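Local coordinates for putative carboxynorspermidine decarboxylase protein (Sinorhizobium meliloti, PDB 3MT1) that probably decarboxylates carboxynorspermidine and carboxyspermidine to norspermidine and spermidine, using pyridoxal 5'-phosphate as cofactor, at residues 162-167 with 171-176; 62-67 with 86-91. All coordinates share one frame; numbering follows the deposited sequence.

Interaction 1: 162-167 with 171-176; sequences HNNCEN and GLFDRM
Asn167 meets Leu172 and Phe173 where the loop after strand 158-160 leads into helix 170-190, a beta-to-alpha connection of the closed eight-stranded barrel typical of this class of pyridoxal phosphate decarboxylases. The Asn167 amide lies across the isobutyl group of Leu172, with CD2 of Leu172 3.4 Å from OD1 of Asn167. Deeper in, Asn164 points its OD1 at the ring edge of Phe173, in the ring plane and 3.9 Å from CD1 of Phe173, with the amide turned 46° from the ring. Asn164 OD1 also meets CE of the selenomethionine Met176. Asn163 runs past Met176 in the opposite direction, its ND2 3.6 Å from CB of Met176.

What positions this shell is a bond within the loop: ND2 of Asn167 reaches OD1 of Asn164 at 2.8 Å and a fairly straight 154°, because chi1 (-161°) swings the amide away from the backbone N. OD1 of Asn167 accepts a hydrogen bond from the backbone N of Asp169. Asn167 thus spends both ends of its amide within the loop, and an alanine here would probably leave OD1 of Asn164 without this donor and open a gap beside Leu172. Farther out, Phe173 meets Phe212 edge-to-face, and OD2 of Asp169 accepts a hydrogen bond from the backbone N of Leu172.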
# COMPACT_ATOMS: atom_id res chain seq x y z
N HIS B 162 -5.97 22.68 10.05
CA HIS B 162 -5.17 22.20 8.94
C HIS B 162 -6.07 22.17 7.71
O HIS B 162 -6.80 21.20 7.46
CB HIS B 162 -4.54 20.84 9.28
CG HIS B 162 -3.80 20.20 8.15
ND1 HIS B 162 -2.45 20.40 7.93
CD2 HIS B 162 -4.21 19.35 7.18
CE1 HIS B 162 -2.07 19.70 6.87
NE2 HIS B 162 -3.12 19.06 6.40
N ASN B 163 -6.06 23.29 6.99
CA ASN B 163 -6.81 23.44 5.75
C ASN B 163 -5.96 23.31 4.48
O ASN B 163 -6.38 22.66 3.51
CB ASN B 163 -7.59 24.75 5.73
CG ASN B 163 -6.77 25.91 6.23
OD1 ASN B 163 -5.80 25.71 6.96
ND2 ASN B 163 -7.15 27.13 5.86
N ASN B 164 -4.77 23.91 4.48
CA ASN B 164 -3.95 23.95 3.27
C ASN B 164 -3.56 22.57 2.77
O ASN B 164 -3.51 21.62 3.54
CB ASN B 164 -2.73 24.82 3.48
CG ASN B 164 -3.09 26.18 3.97
OD1 ASN B 164 -3.25 27.12 3.19
ND2 ASN B 164 -3.28 26.30 5.28
N CYS B 165 -3.28 22.47 1.48
CA CYS B 165 -2.99 21.17 0.94
C CYS B 165 -1.73 21.08 0.09
O CYS B 165 -0.74 20.51 0.51
CB CYS B 165 -4.20 20.62 0.20
SG CYS B 165 -4.02 18.85 -0.04
N GLU B 166 -1.74 21.61 -1.11
CA GLU B 166 -0.51 21.58 -1.88
C GLU B 166 -0.07 23.02 -2.01
O GLU B 166 0.61 23.38 -2.97
CB GLU B 166 -0.75 20.97 -3.27
CG GLU B 166 -1.64 21.84 -4.25
CD GLU B 166 -2.60 21.00 -5.14
OE1 GLU B 166 -3.13 21.53 -6.15
OE2 GLU B 166 -2.82 19.82 -4.80
N ASN B 167 -0.46 23.83 -1.03
CA ASN B 167 -0.45 25.28 -1.15
C ASN B 167 0.91 25.90 -1.38
O ASN B 167 1.70 26.09 -0.45
CB ASN B 167 -1.17 25.91 0.03
CG ASN B 167 -1.58 27.32 -0.25
OD1 ASN B 167 -1.16 27.94 -1.24
ND2 ASN B 167 -2.42 27.86 0.62
N GLY B 171 0.00 34.15 -1.44
CA GLY B 171 -1.25 34.89 -1.53
C GLY B 171 -2.44 34.06 -1.06
O GLY B 171 -3.29 34.58 -0.31
N LEU B 172 -2.49 32.78 -1.49
CA LEU B 172 -3.61 31.90 -1.14
C LEU B 172 -3.60 31.53 0.32
O LEU B 172 -4.65 31.56 0.96
CB LEU B 172 -3.64 30.63 -1.99
CG LEU B 172 -4.63 29.55 -1.49
CD1 LEU B 172 -6.09 29.97 -1.64
CD2 LEU B 172 -4.39 28.21 -2.19
N PHE B 173 -2.42 31.16 0.83
CA PHE B 173 -2.25 30.96 2.28
C PHE B 173 -2.70 32.22 3.04
O PHE B 173 -3.44 32.14 4.03
CB PHE B 173 -0.80 30.61 2.66
CG PHE B 173 -0.55 30.69 4.14
CD1 PHE B 173 -1.05 29.73 5.01
CD2 PHE B 173 0.15 31.77 4.68
CE1 PHE B 173 -0.84 29.82 6.38
CE2 PHE B 173 0.37 31.86 6.07
CZ PHE B 173 -0.13 30.89 6.91
N ASP B 174 -2.26 33.39 2.56
CA ASP B 174 -2.65 34.62 3.24
C ASP B 174 -4.16 34.78 3.42
O ASP B 174 -4.62 35.16 4.51
CB ASP B 174 -2.09 35.87 2.58
CG ASP B 174 -2.53 37.13 3.31
OD1 ASP B 174 -2.42 37.13 4.57
OD2 ASP B 174 -3.03 38.07 2.63
N ARG B 175 -4.92 34.48 2.36
CA ARG B 175 -6.37 34.53 2.45
C ARG B 175 -6.97 33.50 3.38
O ARG B 175 -7.93 33.77 4.07
CB ARG B 175 -6.99 34.42 1.06
CG ARG B 175 -6.53 35.54 0.22
CD ARG B 175 -7.42 35.78 -0.93
NE ARG B 175 -7.04 37.02 -1.58
CZ ARG B 175 -7.64 38.19 -1.36
NH1 ARG B 175 -8.66 38.24 -0.50
NH2 ARG B 175 -7.23 39.28 -2.01
N MSE B 176 -6.38 32.31 3.42
CA MSE B 176 -6.93 31.24 4.25
C MSE B 176 -6.74 31.54 5.73
O MSE B 176 -7.63 31.28 6.55
CB MSE B 176 -6.26 29.94 3.88
CG MSE B 176 -6.33 29.72 2.41
SE MSE B 176 -7.61 28.36 2.01
CE MSE B 176 -6.28 26.94 1.84

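Interaction 2: 62-67 with 86-91; sequences EVRLGR and IDEVVS
Glu88 and Val89 of helix 83-92 face Arg64 and Val63 of helix 60-70, two successive outer helices of the eight-stranded beta/alpha barrel. Helix 60-70 is the crossover helix between the parallel strands 54-57 and 73-77, and the chain runs on through strand 73-77 to reach helix 83-92. In this pairing of adjacent barrel helices, charge sits over the outer side of the groove and aliphatic packing lies against the sheet.

Along 86-91, Glu88 is the first to reach the other helix. Its chain runs out from a CG anti to the backbone N (chi1 -160°) and brings OE2 of Glu88 to 3.9 Å from NH1 of Arg64, a long salt bridge with the guanidinium and carboxylate planes 60° apart. The extended Arg64 chain crosses Glu88 at a slant, its CD 4.0 Å from OE2 of Glu88. This attraction is probably modest, because Arg64 has a stronger partner in Glu68, joined through NE, and makes a cation-pi contact with Tyr357 of the second subunit. OE2 of Glu88 also has a weak hydrogen bond with NE2 of His92.

Val89 follows, crossing Val63 at about a right angle on the sheet-facing side, where both side chains rest on Ala76. A single methyl pair meets here, CG1 of Val63 and CG1 of Val89, 4.2 Å apart. Ser91 turns its OG back to O of Glu88, giving it a hydrogen bond of 2.9 Å.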
# COMPACT_ATOMS: atom_id res chain seq x y z
N GLU B 62 3.36 6.30 15.77
CA GLU B 62 4.02 7.51 15.31
C GLU B 62 4.48 8.41 16.46
O GLU B 62 5.66 8.85 16.47
CB GLU B 62 3.22 8.26 14.25
CG GLU B 62 3.33 7.60 12.88
CD GLU B 62 2.64 8.36 11.68
OE1 GLU B 62 1.81 9.30 11.89
OE2 GLU B 62 2.95 7.99 10.52
N VAL B 63 3.60 8.64 17.44
CA VAL B 63 4.00 9.37 18.62
C VAL B 63 5.16 8.72 19.39
O VAL B 63 6.08 9.41 19.82
CB VAL B 63 2.82 9.72 19.57
CG1 VAL B 63 2.45 8.53 20.52
CG2 VAL B 63 3.19 10.95 20.40
N ARG B 64 5.14 7.41 19.53
CA ARG B 64 6.31 6.73 20.11
C ARG B 64 7.59 6.94 19.26
O ARG B 64 8.69 7.24 19.81
CB ARG B 64 6.02 5.25 20.32
CG ARG B 64 7.19 4.44 20.81
CD ARG B 64 6.68 3.15 21.40
NE ARG B 64 7.76 2.27 21.83
CZ ARG B 64 7.59 1.01 22.22
NH1 ARG B 64 6.38 0.47 22.21
NH2 ARG B 64 8.63 0.28 22.58
N LEU B 65 7.45 6.82 17.94
CA LEU B 65 8.62 6.98 17.10
C LEU B 65 9.19 8.38 17.28
O LEU B 65 10.40 8.50 17.37
CB LEU B 65 8.31 6.72 15.62
CG LEU B 65 9.45 6.96 14.64
CD1 LEU B 65 10.52 5.87 14.72
CD2 LEU B 65 8.94 7.00 13.27
N GLY B 66 8.33 9.41 17.35
CA GLY B 66 8.78 10.80 17.43
C GLY B 66 9.45 11.05 18.77
O GLY B 66 10.50 11.69 18.82
N ARG B 67 8.84 10.56 19.86
CA ARG B 67 9.44 10.67 21.18
C ARG B 67 10.76 9.93 21.26
O ARG B 67 11.76 10.55 21.64
CB ARG B 67 8.49 10.23 22.31
CG ARG B 67 9.13 10.12 23.73
CD ARG B 67 9.77 11.43 24.28
NE ARG B 67 8.75 12.45 24.56
CZ ARG B 67 8.79 13.72 24.13
NH1 ARG B 67 9.81 14.18 23.40
NH2 ARG B 67 7.79 14.55 24.43
N ILE B 86 -4.74 5.37 24.65
CA ILE B 86 -4.71 6.75 25.17
C ILE B 86 -3.63 7.02 26.22
O ILE B 86 -2.95 8.05 26.16
CB ILE B 86 -6.10 7.19 25.74
CG1 ILE B 86 -6.18 8.71 25.96
CG2 ILE B 86 -6.44 6.47 27.05
CD1 ILE B 86 -5.79 9.57 24.78
N ASP B 87 -3.50 6.11 27.18
CA ASP B 87 -2.60 6.34 28.28
C ASP B 87 -1.18 6.32 27.78
O ASP B 87 -0.35 7.11 28.23
CB ASP B 87 -2.83 5.33 29.41
CG ASP B 87 -3.80 5.88 30.53
OD1 ASP B 87 -3.53 7.00 31.07
OD2 ASP B 87 -4.81 5.19 30.87
N GLU B 88 -0.88 5.43 26.84
CA GLU B 88 0.45 5.39 26.31
C GLU B 88 0.67 6.59 25.41
O GLU B 88 1.76 7.17 25.37
CB GLU B 88 0.71 4.10 25.56
CG GLU B 88 2.20 3.83 25.43
CD GLU B 88 2.54 2.61 24.58
OE1 GLU B 88 1.81 1.57 24.70
OE2 GLU B 88 3.54 2.70 23.80
N VAL B 89 -0.37 7.01 24.71
CA VAL B 89 -0.20 8.17 23.88
C VAL B 89 0.20 9.33 24.79
O VAL B 89 1.26 9.97 24.58
CB VAL B 89 -1.43 8.47 23.03
CG1 VAL B 89 -1.21 9.70 22.21
CG2 VAL B 89 -1.73 7.32 22.10
N VAL B 90 -0.60 9.56 25.85
CA VAL B 90 -0.40 10.68 26.76
C VAL B 90 1.00 10.72 27.35
O VAL B 90 1.60 11.79 27.47
CB VAL B 90 -1.48 10.75 27.89
CG1 VAL B 90 -1.03 11.71 29.03
CG2 VAL B 90 -2.81 11.22 27.30
N SER B 91 1.55 9.57 27.68
CA SER B 91 2.88 9.54 28.24
C SER B 91 4.00 9.87 27.26
O SER B 91 5.07 10.18 27.69
CB SER B 91 3.16 8.19 28.88
OG SER B 91 3.21 7.22 27.88

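Read from the N terminus, the barrel illustrates how contacts of different sequence span serve one fold. Interaction 2 comes first: helix 60-70 leads into strand 73-77, and its contact with helix 83-92 closes a loop of 18 intervening residues, tying successive outer helices together over the strand between them. The chain then passes strands 95-98 and 115-119 before strand 158-160 opens interaction 1, a much shorter closure across three residues that fastens the loop to the start of helix 170-190. The contacts are in series, neither nested nor crossed. The centres of interaction 1 and interaction 2 are 29 Å apart. The nearest atoms of interaction 1 and interaction 2 are about 12 Å apart, so the two join separate parts of the same barrel without touching.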